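Local coordinates for protein cysteine protease (Xylella fastidiosa, PDB 3OIS) that probably hydrolyses peptide bonds as a papain-family cysteine protease and binds the nucleotide uridine-5'-diphosphate, at residues 36-41 against 282-287; 42-47 against 125-130; 132-137 against 182-187. All blocks are in the same frame, centred on the assembly; numbering follows the deposited sequence. Where two conformers were deposited one is given.

Contact 1 of 3, residues 36-41 against 282-287. With UDP (uridine-5'-diphosphate), chain E.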
loop_
_atom_site.group_PDB
_atom_site.type_symbol
_atom_site.label_atom_id
_atom_site.label_comp_id
_atom_site.label_asym_id
_atom_site.label_seq_id
_atom_site.Cartn_x
_atom_site.Cartn_y
_atom_site.Cartn_z
ATOM N N ILE A 36 8.327 1.454 -5.248
ATOM C CA ILE A 36 9.098 1.656 -6.495
ATOM C C ILE A 36 8.074 1.515 -7.611
ATOM O O ILE A 36 7.226 0.590 -7.547
ATOM C CB ILE A 36 10.069 0.464 -6.659
ATOM C CG1 ILE A 36 11.134 0.259 -5.493
ATOM C CG2 ILE A 36 10.833 0.689 -8.068
ATOM C CD1 ILE A 36 11.993 -1.210 -5.529
ATOM N N PRO A 37 8.050 2.422 -8.604
ATOM C CA PRO A 37 7.077 2.288 -9.673
ATOM C C PRO A 37 7.132 0.923 -10.345
ATOM O O PRO A 37 8.190 0.368 -10.572
ATOM C CB PRO A 37 7.483 3.416 -10.651
ATOM C CG PRO A 37 8.155 4.444 -9.708
ATOM C CD PRO A 37 8.997 3.525 -8.841
ATOM N N ASP A 38 5.958 0.394 -10.717
ATOM C CA ASP A 38 5.876 -0.913 -11.359
ATOM C C ASP A 38 6.541 -0.806 -12.752
ATOM O O ASP A 38 6.222 0.106 -13.501
ATOM C CB ASP A 38 4.407 -1.269 -11.721
ATOM C CG ASP A 38 3.585 -1.841 -10.574
ATOM O OD1 ASP A 38 4.144 -2.176 -9.513
ATOM O OD2 ASP A 38 2.347 -2.040 -10.834
ATOM N N ILE A 39 7.271 -1.851 -13.125
ATOM C CA ILE A 39 7.595 -2.115 -14.592
ATOM C C ILE A 39 6.241 -2.431 -15.234
ATOM O O ILE A 39 5.433 -3.186 -14.644
ATOM C CB ILE A 39 8.601 -3.281 -14.782
ATOM C CG1 ILE A 39 8.886 -3.505 -16.286
ATOM C CG2 ILE A 39 8.127 -4.603 -14.123
ATOM C CD1 ILE A 39 9.964 -4.611 -16.529
ATOM N N ALA A 40 5.964 -1.841 -16.420
ATOM C CA ALA A 40 4.685 -2.136 -17.080
ATOM C C ALA A 40 4.683 -3.523 -17.725
ATOM O O ALA A 40 5.748 -3.996 -18.181
ATOM C CB ALA A 40 4.390 -1.098 -18.125
ATOM N N ASP A 41 3.524 -4.158 -17.725
ATOM C CA ASP A 41 3.342 -5.425 -18.364
ATOM C C ASP A 41 2.021 -5.272 -19.169
ATOM O O ASP A 41 0.986 -5.062 -18.586
ATOM C CB ASP A 41 3.284 -6.562 -17.297
ATOM C CG ASP A 41 3.214 -8.003 -17.870
ATOM O OD1 ASP A 41 2.805 -8.244 -19.010
ATOM O OD2 ASP A 41 3.589 -8.907 -17.132
ATOM N N ASP A 282 -0.068 3.312 -10.499
ATOM C CA ASP A 282 -0.065 1.918 -10.048
ATOM C C ASP A 282 -1.231 1.638 -9.091
ATOM O O ASP A 282 -1.051 1.147 -7.974
ATOM C CB ASP A 282 1.321 1.452 -9.498
ATOM C CG ASP A 282 2.417 1.579 -10.571
ATOM O OD1 ASP A 282 2.092 1.293 -11.766
ATOM O OD2 ASP A 282 3.505 2.160 -10.261
ATOM N N PHE A 283 -2.402 1.937 -9.619
ATOM C CA PHE A 283 -3.686 1.698 -8.915
ATOM C C PHE A 283 -4.107 0.257 -9.186
ATOM O O PHE A 283 -4.284 -0.096 -10.342
ATOM C CB PHE A 283 -4.743 2.613 -9.537
ATOM C CG PHE A 283 -4.460 4.096 -9.347
ATOM C CD1 PHE A 283 -4.880 4.748 -8.199
ATOM C CD2 PHE A 283 -3.640 4.780 -10.230
ATOM C CE1 PHE A 283 -4.582 6.032 -7.946
ATOM C CE2 PHE A 283 -3.294 6.154 -9.988
ATOM C CZ PHE A 283 -3.812 6.807 -8.870
ATOM N N TRP A 284 -4.257 -0.564 -8.156
ATOM C CA TRP A 284 -4.566 -2.030 -8.294
ATOM C C TRP A 284 -5.653 -2.423 -7.319
ATOM O O TRP A 284 -5.694 -1.910 -6.148
ATOM C CB TRP A 284 -3.411 -2.874 -7.856
ATOM C CG TRP A 284 -2.264 -2.902 -8.869
ATOM C CD1 TRP A 284 -1.098 -2.227 -8.760
ATOM C CD2 TRP A 284 -2.157 -3.770 -10.023
ATOM N NE1 TRP A 284 -0.233 -2.607 -9.829
ATOM C CE2 TRP A 284 -0.873 -3.558 -10.585
ATOM C CE3 TRP A 284 -2.998 -4.751 -10.596
ATOM C CZ2 TRP A 284 -0.440 -4.251 -11.728
ATOM C CZ3 TRP A 284 -2.593 -5.416 -11.786
ATOM C CH2 TRP A 284 -1.328 -5.155 -12.317
ATOM N N VAL A 285 -6.472 -3.361 -7.802
ATOM C CA VAL A 285 -7.557 -4.026 -7.000
ATOM C C VAL A 285 -7.248 -5.498 -6.948
ATOM O O VAL A 285 -6.858 -6.093 -7.972
ATOM C CB VAL A 285 -8.918 -3.885 -7.684
ATOM C CG1 VAL A 285 -10.049 -4.447 -6.771
ATOM C CG2 VAL A 285 -9.164 -2.484 -8.020
ATOM N N ILE A 286 -7.436 -6.129 -5.782
ATOM C CA ILE A 286 -7.259 -7.514 -5.687
ATOM C C ILE A 286 -8.628 -8.177 -5.352
ATOM O O ILE A 286 -9.520 -7.543 -4.804
ATOM C CB ILE A 286 -6.191 -7.816 -4.639
ATOM C CG1 ILE A 286 -6.624 -7.354 -3.194
ATOM C CG2 ILE A 286 -4.794 -7.156 -5.125
ATOM C CD1 ILE A 286 -5.770 -8.034 -2.157
ATOM N N LYS A 287 -8.721 -9.439 -5.699
ATOM C CA LYS A 287 -9.911 -10.237 -5.320
ATOM C C LYS A 287 -9.553 -11.650 -5.043
ATOM O O LYS A 287 -8.666 -12.243 -5.692
ATOM C CB LYS A 287 -10.924 -10.226 -6.461
ATOM C CG LYS A 287 -12.352 -10.565 -5.969
ATOM C CD LYS A 287 -13.287 -10.675 -7.201
HETATM N N1 UDP E . -2.197 -10.943 -14.606
HETATM C C2 UDP E . -3.001 -9.953 -14.114
HETATM N N3 UDP E . -3.993 -10.305 -13.206
HETATM C C4 UDP E . -4.161 -11.592 -12.807
HETATM C C5 UDP E . -3.369 -12.626 -13.337
HETATM C C6 UDP E . -2.306 -12.236 -14.165
HETATM O O2 UDP E . -2.883 -8.807 -14.416
HETATM O O4 UDP E . -5.155 -11.822 -12.044
HETATM C "C1'" UDP E . -1.228 -10.523 -15.677
HETATM C "C2'" UDP E . -0.041 -9.736 -15.166
HETATM O "O2'" UDP E . 0.348 -8.906 -16.259
HETATM C "C3'" UDP E . 0.921 -10.847 -15.006
HETATM C "C4'" UDP E . 0.656 -11.697 -16.269
HETATM O "O4'" UDP E . -0.779 -11.662 -16.423
HETATM O "O3'" UDP E . 2.226 -10.280 -15.083
HETATM C "C5'" UDP E . 1.223 -13.104 -16.099
HETATM O "O5'" UDP E . 0.524 -13.702 -15.009
HETATM P PA UDP E . 0.493 -15.204 -14.720
HETATM O O1A UDP E . 0.063 -15.537 -13.344
HETATM O O2A UDP E . -0.206 -15.945 -15.807
HETATM O O3A UDP E . 2.091 -15.488 -14.859
HETATM P PB UDP E . 3.068 -16.714 -14.462
HETATM O O1B UDP E . 3.830 -17.046 -15.660
HETATM O O2B UDP E . 3.835 -16.192 -13.361
HETATM O O3B UDP E . 2.328 -17.928 -13.989
#
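Trp284 gives its indole N-H to the carboxylate of Asp38, NE1 to OD2 at 2.8 Å. The acceptor lies in the indole plane and uses its syn lone pair, although the carboxylate itself is turned well away from that plane (58°). The main chain supplies a second donor: Asp38 N reaches Asp282 OD2 at 3.1 Å in a nearly straight bond (173°) that comes down on the Asp282 carboxylate from above its plane. The two acidic side chains run alongside each other, pointing opposite ways, and Asp38 OD2 comes within 3.5 Å of Asp282 OD1. Two carboxylates this close would probably repel, but Arg186 forms a salt bridge to each of those oxygens and probably offsets this. Asp282 OD2 also bonds Tyr35 OH. Between the two segments packing adds little, Pro37 CA resting 3.6 Å from Asp282 OD2, while Ile126 and Ile130 touch Trp284 and its ring meets that of Tyr184. Three residues after Asp38, Asp41, its CG anti to the backbone N (chi1 -175°), accepts the ribose hydroxyl of UDP, O3' to OD2 at 2.8 Å; Arg43 forms a salt bridge with the same oxygen. The contact thus ties the loop after strand 35-36 to strand 280-287, which pairs antiparallel with 183-186 and 204-211, while Asp38 OD1 takes the N-H of Arg127 in the first turn of helix 126-135.

Contact 2 of 3, residues 42-47 against 125-130. With UDP (uridine-5'-diphosphate), chain E.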
loop_
_atom_site.group_PDB
_atom_site.type_symbol
_atom_site.label_atom_id
_atom_site.label_comp_id
_atom_site.label_asym_id
_atom_site.label_seq_id
_atom_site.Cartn_x
_atom_site.Cartn_y
_atom_site.Cartn_z
ATOM N N ILE A 42 2.081 -5.342 -20.503
ATOM C CA ILE A 42 0.819 -5.245 -21.313
ATOM C C ILE A 42 -0.198 -6.405 -20.957
ATOM O O ILE A 42 -1.363 -6.282 -21.327
ATOM C CB ILE A 42 1.071 -5.309 -22.841
ATOM C CG1 ILE A 42 1.745 -6.668 -23.184
ATOM C CG2 ILE A 42 1.826 -4.090 -23.239
ATOM C CD1 ILE A 42 1.965 -6.948 -24.731
ATOM N N ARG A 43 0.208 -7.486 -20.296
ATOM C CA ARG A 43 -0.788 -8.515 -19.888
ATOM C C ARG A 43 -1.650 -8.069 -18.713
ATOM O O ARG A 43 -2.600 -8.794 -18.330
ATOM C CB ARG A 43 -0.121 -9.829 -19.549
ATOM C CG ARG A 43 0.615 -10.443 -20.751
ATOM C CD ARG A 43 1.426 -11.574 -20.246
ATOM N NE ARG A 43 2.552 -11.064 -19.456
ATOM C CZ ARG A 43 3.419 -11.838 -18.856
ATOM N NH1 ARG A 43 4.416 -11.281 -18.129
ATOM N NH2 ARG A 43 3.389 -13.163 -19.029
ATOM N N ASP A 44 -1.351 -6.898 -18.121
ATOM C CA ASP A 44 -2.069 -6.477 -16.894
ATOM C C ASP A 44 -3.592 -6.326 -17.150
ATOM O O ASP A 44 -4.034 -5.667 -18.095
ATOM C CB ASP A 44 -1.555 -5.151 -16.375
ATOM C CG ASP A 44 -0.173 -5.246 -15.680
ATOM O OD1 ASP A 44 0.310 -6.322 -15.467
ATOM O OD2 ASP A 44 0.405 -4.190 -15.419
ATOM N N PHE A 45 -4.385 -6.972 -16.307
ATOM C CA PHE A 45 -5.830 -6.994 -16.441
ATOM C C PHE A 45 -6.275 -5.581 -16.170
ATOM O O PHE A 45 -5.686 -4.868 -15.317
ATOM C CB PHE A 45 -6.489 -7.916 -15.370
ATOM C CG PHE A 45 -6.252 -9.400 -15.571
ATOM C CD1 PHE A 45 -5.370 -9.901 -16.552
ATOM C CD2 PHE A 45 -7.003 -10.329 -14.826
ATOM C CE1 PHE A 45 -5.158 -11.265 -16.690
ATOM C CE2 PHE A 45 -6.819 -11.709 -14.926
ATOM C CZ PHE A 45 -5.923 -12.206 -15.904
ATOM N N SER A 46 -7.358 -5.190 -16.853
ATOM C CA SER A 46 -8.008 -3.881 -16.644
ATOM C C SER A 46 -9.236 -4.051 -15.774
ATOM O O SER A 46 -10.078 -4.908 -16.039
ATOM C CB SER A 46 -8.506 -3.285 -17.934
ATOM O OG SER A 46 -7.432 -3.101 -18.766
ATOM N N TYR A 47 -9.312 -3.256 -14.710
ATOM C CA TYR A 47 -10.534 -3.218 -13.881
ATOM C C TYR A 47 -11.611 -2.451 -14.675
ATOM O O TYR A 47 -11.406 -1.319 -15.074
ATOM C CB TYR A 47 -10.205 -2.564 -12.519
ATOM C CG TYR A 47 -11.424 -2.419 -11.635
ATOM C CD1 TYR A 47 -11.789 -3.473 -10.809
ATOM C CD2 TYR A 47 -12.241 -1.270 -11.684
ATOM C CE1 TYR A 47 -12.907 -3.381 -9.959
ATOM C CE2 TYR A 47 -13.427 -1.198 -10.826
ATOM C CZ TYR A 47 -13.679 -2.239 -10.002
ATOM O OH TYR A 47 -14.763 -2.183 -9.211
ATOM N N MET A 125 7.865 -3.067 -5.738
ATOM C CA MET A 125 6.805 -2.679 -6.642
ATOM C C MET A 125 5.528 -3.335 -6.123
ATOM O O MET A 125 5.534 -4.476 -5.664
ATOM C CB MET A 125 7.100 -3.196 -8.063
ATOM C CG MET A 125 8.359 -2.556 -8.649
ATOM S SD MET A 125 8.642 -3.422 -10.276
ATOM C CE MET A 125 10.078 -2.454 -10.804
ATOM N N ILE A 126 4.449 -2.570 -6.154
ATOM C CA ILE A 126 3.092 -3.125 -5.851
ATOM C C ILE A 126 2.797 -4.403 -6.608
ATOM O O ILE A 126 2.329 -5.421 -6.005
ATOM C CB ILE A 126 1.999 -2.079 -6.100
ATOM C CG1 ILE A 126 2.317 -0.919 -5.126
ATOM C CG2 ILE A 126 0.592 -2.746 -5.761
ATOM C CD1 ILE A 126 1.464 0.275 -5.455
ATOM N N ARG A 127 3.175 -4.406 -7.883
ATOM C CA ARG A 127 2.851 -5.556 -8.697
ATOM C C ARG A 127 3.541 -6.819 -8.168
ATOM O O ARG A 127 3.040 -7.959 -8.343
ATOM C CB ARG A 127 3.176 -5.327 -10.169
ATOM C CG ARG A 127 4.742 -5.357 -10.500
ATOM C CD ARG A 127 5.065 -5.164 -12.033
ATOM N NE ARG A 127 4.289 -6.175 -12.639
ATOM C CZ ARG A 127 3.267 -5.987 -13.489
ATOM N NH1 ARG A 127 3.042 -4.808 -14.137
ATOM N NH2 ARG A 127 2.515 -7.060 -13.766
ATOM N N ASP A 128 4.684 -6.657 -7.516
ATOM C CA ASP A 128 5.405 -7.807 -6.983
ATOM C C ASP A 128 4.803 -8.281 -5.627
ATOM O O ASP A 128 4.690 -9.463 -5.381
ATOM C CB ASP A 128 6.891 -7.446 -6.760
ATOM C CG ASP A 128 7.626 -7.329 -8.080
ATOM O OD1 ASP A 128 7.094 -7.864 -9.106
ATOM O OD2 ASP A 128 8.728 -6.732 -8.091
ATOM N N GLY A 129 4.324 -7.326 -4.820
ATOM C CA GLY A 129 3.541 -7.712 -3.620
ATOM C C GLY A 129 2.303 -8.489 -4.069
ATOM O O GLY A 129 1.935 -9.447 -3.423
ATOM N N ILE A 130 1.647 -8.027 -5.132
ATOM C CA ILE A 130 0.479 -8.737 -5.666
ATOM C C ILE A 130 0.820 -10.125 -6.209
ATOM O O ILE A 130 0.137 -11.089 -5.939
ATOM C CB ILE A 130 -0.214 -7.850 -6.683
ATOM C CG1 ILE A 130 -0.871 -6.705 -5.936
ATOM C CG2 ILE A 130 -1.362 -8.604 -7.443
ATOM C CD1 ILE A 130 -1.405 -5.631 -6.964
HETATM N N1 UDP E . -2.197 -10.943 -14.606
HETATM C C2 UDP E . -3.001 -9.953 -14.114
HETATM N N3 UDP E . -3.993 -10.305 -13.206
HETATM C C4 UDP E . -4.161 -11.592 -12.807
HETATM C C5 UDP E . -3.369 -12.626 -13.337
HETATM C C6 UDP E . -2.306 -12.236 -14.165
HETATM O O2 UDP E . -2.883 -8.807 -14.416
HETATM O O4 UDP E . -5.155 -11.822 -12.044
HETATM C "C1'" UDP E . -1.228 -10.523 -15.677
HETATM C "C2'" UDP E . -0.041 -9.736 -15.166
HETATM O "O2'" UDP E . 0.348 -8.906 -16.259
HETATM C "C3'" UDP E . 0.921 -10.847 -15.006
HETATM C "C4'" UDP E . 0.656 -11.697 -16.269
HETATM O "O4'" UDP E . -0.779 -11.662 -16.423
HETATM O "O3'" UDP E . 2.226 -10.280 -15.083
HETATM C "C5'" UDP E . 1.223 -13.104 -16.099
HETATM O "O5'" UDP E . 0.524 -13.702 -15.009
HETATM P PA UDP E . 0.493 -15.204 -14.720
HETATM O O1A UDP E . 0.063 -15.537 -13.344
HETATM O O2A UDP E . -0.206 -15.945 -15.807
HETATM O O3A UDP E . 2.091 -15.488 -14.859
HETATM P PB UDP E . 3.068 -16.714 -14.462
HETATM O O1B UDP E . 3.830 -17.046 -15.660
HETATM O O2B UDP E . 3.835 -16.192 -13.361
HETATM O O3B UDP E . 2.328 -17.928 -13.989
#
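The carboxylate of Asp44 meets the guanidinium of Arg127 edge to edge, the two planes only 20° apart. This is an end-on bidentate salt bridge within the UDP pocket, joining the loop after strand 35-36 to the start of helix 126-135 in a papain-family protein. Arg127 NH2 reaches Asp44 OD1 at 2.9 Å within the guanidinium plane, and Arg127 NH1 reaches Asp44 OD2 at 3.0 Å, where OD2 sits a little out of that plane; both oxygens use their syn lone pairs. Arg127 gets there through a CG placed between its backbone N and carbonyl carbon (chi1 74°) and a bend at chi3; the two side chains cross at about a right angle although their flat ends are nearly coplanar. Two bonds fix the rotation of both flat groups. NH1 also bonds Ile39 O, and Asp44 OD2 forms a second salt bridge with Arg186 NE, which makes Asp44 the meeting point of two arginines.

Asp44 OD1, already bonded to Arg127 NH2, also accepts O2' of UDP at 2.7 Å. Its neighbours Arg43 and Phe45 touch the nucleotide too. Phe45 lays one ring face on the uracil, with N3 over the ring centre and 3.3 Å above its plane, while Arg43 offers a guanidinium face, toward its rim, to UDP C5' at a height of 3.6 Å. The base is held from the backbone as well: Phe45 N donates to UDP O2 at 3.0 Å, with an N-H...O angle of 163°.

Contact 3 of 3, residues 132-137 against 182-187. With UDP (uridine-5'-diphosphate), chain E.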
loop_
_atom_site.group_PDB
_atom_site.type_symbol
_atom_site.label_atom_id
_atom_site.label_comp_id
_atom_site.label_asym_id
_atom_site.label_seq_id
_atom_site.Cartn_x
_atom_site.Cartn_y
_atom_site.Cartn_z
ATOM N N VAL A 132 3.235 -12.070 -5.027
ATOM C CA VAL A 132 3.367 -12.836 -3.801
ATOM C C VAL A 132 1.984 -13.288 -3.321
ATOM O O VAL A 132 1.768 -14.466 -3.122
ATOM C CB VAL A 132 4.038 -12.044 -2.655
ATOM C CG1 VAL A 132 4.049 -12.832 -1.376
ATOM C CG2 VAL A 132 5.476 -11.629 -3.066
ATOM N N LEU A 133 1.030 -12.348 -3.226
ATOM C CA LEU A 133 -0.322 -12.768 -2.815
ATOM C C LEU A 133 -0.977 -13.801 -3.715
ATOM O O LEU A 133 -1.781 -14.593 -3.191
ATOM C CB LEU A 133 -1.215 -11.552 -2.641
ATOM C CG LEU A 133 -0.766 -10.631 -1.524
ATOM C CD1 LEU A 133 -1.657 -9.283 -1.511
ATOM C CD2 LEU A 133 -0.777 -11.292 -0.161
ATOM N N HIS A 134 -0.721 -13.727 -5.019
ATOM C CA HIS A 134 -1.357 -14.609 -6.009
ATOM C C HIS A 134 -0.753 -16.015 -5.968
ATOM O O HIS A 134 -1.489 -17.005 -5.970
ATOM C CB HIS A 134 -1.190 -14.043 -7.400
ATOM C CG HIS A 134 -1.997 -14.758 -8.446
ATOM N ND1 HIS A 134 -1.650 -14.775 -9.790
ATOM C CD2 HIS A 134 -3.151 -15.470 -8.339
ATOM C CE1 HIS A 134 -2.562 -15.459 -10.468
ATOM N NE2 HIS A 134 -3.479 -15.906 -9.617
ATOM N N LYS A 135 0.577 -16.086 -5.949
ATOM C CA LYS A 135 1.296 -17.353 -6.032
ATOM C C LYS A 135 1.635 -18.008 -4.697
ATOM O O LYS A 135 1.666 -19.255 -4.624
ATOM C CB LYS A 135 2.617 -17.135 -6.781
ATOM C CG LYS A 135 2.433 -16.591 -8.165
ATOM C CD LYS A 135 1.688 -17.521 -9.117
ATOM C CE LYS A 135 1.574 -16.877 -10.493
ATOM N NZ LYS A 135 0.832 -17.728 -11.441
ATOM N N LEU A 136 1.886 -17.221 -3.631
ATOM C CA LEU A 136 2.283 -17.730 -2.328
ATOM C C LEU A 136 1.179 -17.506 -1.289
ATOM O O LEU A 136 1.109 -18.214 -0.325
ATOM C CB LEU A 136 3.557 -17.046 -1.856
ATOM C CG LEU A 136 4.701 -17.055 -2.880
ATOM C CD1 LEU A 136 6.013 -16.552 -2.282
ATOM C CD2 LEU A 136 4.874 -18.459 -3.503
ATOM N N GLY A 137 0.359 -16.442 -1.454
ATOM C CA GLY A 137 -0.560 -16.089 -0.355
ATOM C C GLY A 137 0.124 -15.236 0.708
ATOM O O GLY A 137 1.102 -14.438 0.397
ATOM N N THR A 182 -7.083 -14.613 -5.995
ATOM C CA THR A 182 -7.327 -15.260 -7.318
ATOM C C THR A 182 -7.158 -14.371 -8.574
ATOM O O THR A 182 -6.937 -14.870 -9.688
ATOM C CB THR A 182 -8.667 -16.041 -7.358
ATOM O OG1 THR A 182 -9.717 -15.099 -7.222
ATOM C CG2 THR A 182 -8.712 -17.049 -6.183
ATOM N N GLU A 183 -7.326 -13.073 -8.389
ATOM C CA GLU A 183 -7.205 -12.164 -9.486
ATOM C C GLU A 183 -6.813 -10.768 -8.999
ATOM O O GLU A 183 -6.996 -10.410 -7.811
ATOM C CB GLU A 183 -8.584 -12.174 -10.186
ATOM C CG GLU A 183 -8.864 -11.182 -11.252
ATOM C CD GLU A 183 -10.394 -11.045 -11.424
ATOM O OE1 GLU A 183 -10.830 -10.021 -11.960
ATOM O OE2 GLU A 183 -11.159 -11.931 -10.956
ATOM N N TYR A 184 -6.225 -10.003 -9.926
ATOM C CA TYR A 184 -5.871 -8.598 -9.691
ATOM C C TYR A 184 -5.938 -7.824 -10.978
ATOM O O TYR A 184 -5.664 -8.379 -12.077
ATOM C CB TYR A 184 -4.480 -8.416 -9.051
ATOM C CG TYR A 184 -3.359 -9.141 -9.815
ATOM C CD1 TYR A 184 -3.144 -10.492 -9.660
ATOM C CD2 TYR A 184 -2.460 -8.429 -10.627
ATOM C CE1 TYR A 184 -2.055 -11.179 -10.318
ATOM C CE2 TYR A 184 -1.414 -9.073 -11.263
ATOM C CZ TYR A 184 -1.208 -10.415 -11.103
ATOM O OH TYR A 184 -0.181 -11.012 -11.761
ATOM N N SER A 185 -6.330 -6.564 -10.878
ATOM C CA SER A 185 -6.458 -5.728 -12.079
ATOM C C SER A 185 -6.129 -4.288 -11.793
ATOM O O SER A 185 -6.325 -3.774 -10.668
ATOM C CB SER A 185 -7.845 -5.807 -12.714
ATOM O OG SER A 185 -8.904 -5.501 -11.796
ATOM N N ARG A 186 -5.636 -3.587 -12.817
ATOM C CA ARG A 186 -5.376 -2.153 -12.691
ATOM C C ARG A 186 -6.568 -1.257 -12.912
ATOM O O ARG A 186 -7.310 -1.394 -13.927
ATOM C CB ARG A 186 -4.382 -1.655 -13.790
ATOM C CG ARG A 186 -3.069 -2.122 -13.600
ATOM C CD ARG A 186 -2.147 -1.359 -14.541
ATOM N NE ARG A 186 -0.814 -1.882 -14.344
ATOM C CZ ARG A 186 0.116 -1.288 -13.556
ATOM N NH1 ARG A 186 -0.167 -0.114 -12.951
ATOM N NH2 ARG A 186 1.321 -1.871 -13.434
ATOM N N VAL A 187 -6.706 -0.276 -12.053
ATOM C CA VAL A 187 -7.715 0.777 -12.213
ATOM C C VAL A 187 -7.139 1.932 -12.945
ATOM O O VAL A 187 -6.009 2.363 -12.671
ATOM C CB VAL A 187 -8.310 1.328 -10.881
ATOM C CG1 VAL A 187 -9.532 2.198 -11.213
ATOM C CG2 VAL A 187 -8.779 0.234 -9.899
HETATM N N1 UDP E . -2.197 -10.943 -14.606
HETATM C C2 UDP E . -3.001 -9.953 -14.114
HETATM N N3 UDP E . -3.993 -10.305 -13.206
HETATM C C4 UDP E . -4.161 -11.592 -12.807
HETATM C C5 UDP E . -3.369 -12.626 -13.337
HETATM C C6 UDP E . -2.306 -12.236 -14.165
HETATM O O2 UDP E . -2.883 -8.807 -14.416
HETATM O O4 UDP E . -5.155 -11.822 -12.044
HETATM C "C1'" UDP E . -1.228 -10.523 -15.677
HETATM C "C2'" UDP E . -0.041 -9.736 -15.166
HETATM O "O2'" UDP E . 0.348 -8.906 -16.259
HETATM C "C3'" UDP E . 0.921 -10.847 -15.006
HETATM C "C4'" UDP E . 0.656 -11.697 -16.269
HETATM O "O4'" UDP E . -0.779 -11.662 -16.423
HETATM O "O3'" UDP E . 2.226 -10.280 -15.083
HETATM C "C5'" UDP E . 1.223 -13.104 -16.099
HETATM O "O5'" UDP E . 0.524 -13.702 -15.009
HETATM P PA UDP E . 0.493 -15.204 -14.720
HETATM O O1A UDP E . 0.063 -15.537 -13.344
HETATM O O2A UDP E . -0.206 -15.945 -15.807
HETATM O O3A UDP E . 2.091 -15.488 -14.859
HETATM P PB UDP E . 3.068 -16.714 -14.462
HETATM O O1B UDP E . 3.830 -17.046 -15.660
HETATM O O2B UDP E . 3.835 -16.192 -13.361
HETATM O O3B UDP E . 2.328 -17.928 -13.989
HETATM O O HOH W 1 0.274 -13.614 -11.402
HETATM O O HOH W 2 -5.832 -17.325 -10.385
#
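His134, in the last turn of helix 126-135, stands over the start of strand 183-186, its CA 6.1 Å from that of Thr182, where a classic beta bulge sets Thr182 and Glu183 both opposite Lys287. CG of His134 is anti to the backbone N (chi1 -171°), which swings the imidazole across to the strand. There it receives the edge of the Tyr184 ring on its face in an offset edge-to-face pair, centroids 5.6 Å apart and planes at 74°. No direct hydrogen bond joins the segments; two waters in the imidazole plane do the polar work. One sits 2.8 Å from His134 ND1, also bonds Tyr184 OH, and donates to the phosphate oxygen O1A of UDP at 2.7 Å. The other lies 2.9 Å from His134 NE2 and donates to the carbonyl O of Thr182, so each ring nitrogen has a water partner.

Tyr184 lays one ring face against the uracil, N3 over its centre. Its backbone reads the base edge: UDP N3 donates to Tyr184 O at 2.8 Å almost in line (176°), and Tyr184 N donates to UDP O4 at 3.0 Å. From the helix, Lys135 NZ spans the diphosphate, bonding O1A and O3B of UDP, each at 3.0 Å. A donor at N3 beside an acceptor at O4 is the uracil pattern; cytosine carries the reverse, so the backbone of Tyr184 would probably favour uracil, while Lys135, with Lys131 also bonded to UDP, probably helps to balance the diphosphate charge.

How the contacts relate
The three contacts crowd round one UDP molecule on the same side of the chain's centre: the centres of contacts 1 and 2 lie about 4 Å apart, those of 2 and 3 about 8 Å, and those of 1 and 3 about 10 Å. Contacts 2 and 3 follow one another along the chain and share helix 126-135; the span of contact 1 encloses both. Contacts 1 and 3 use strands 280-287 and 183-186, antiparallel neighbours in one sheet. Arg186 bonds acids of contacts 1 and 2. The uracil lies between Phe45 and Tyr184, so loop, helix and sheet together build the nucleotide pocket.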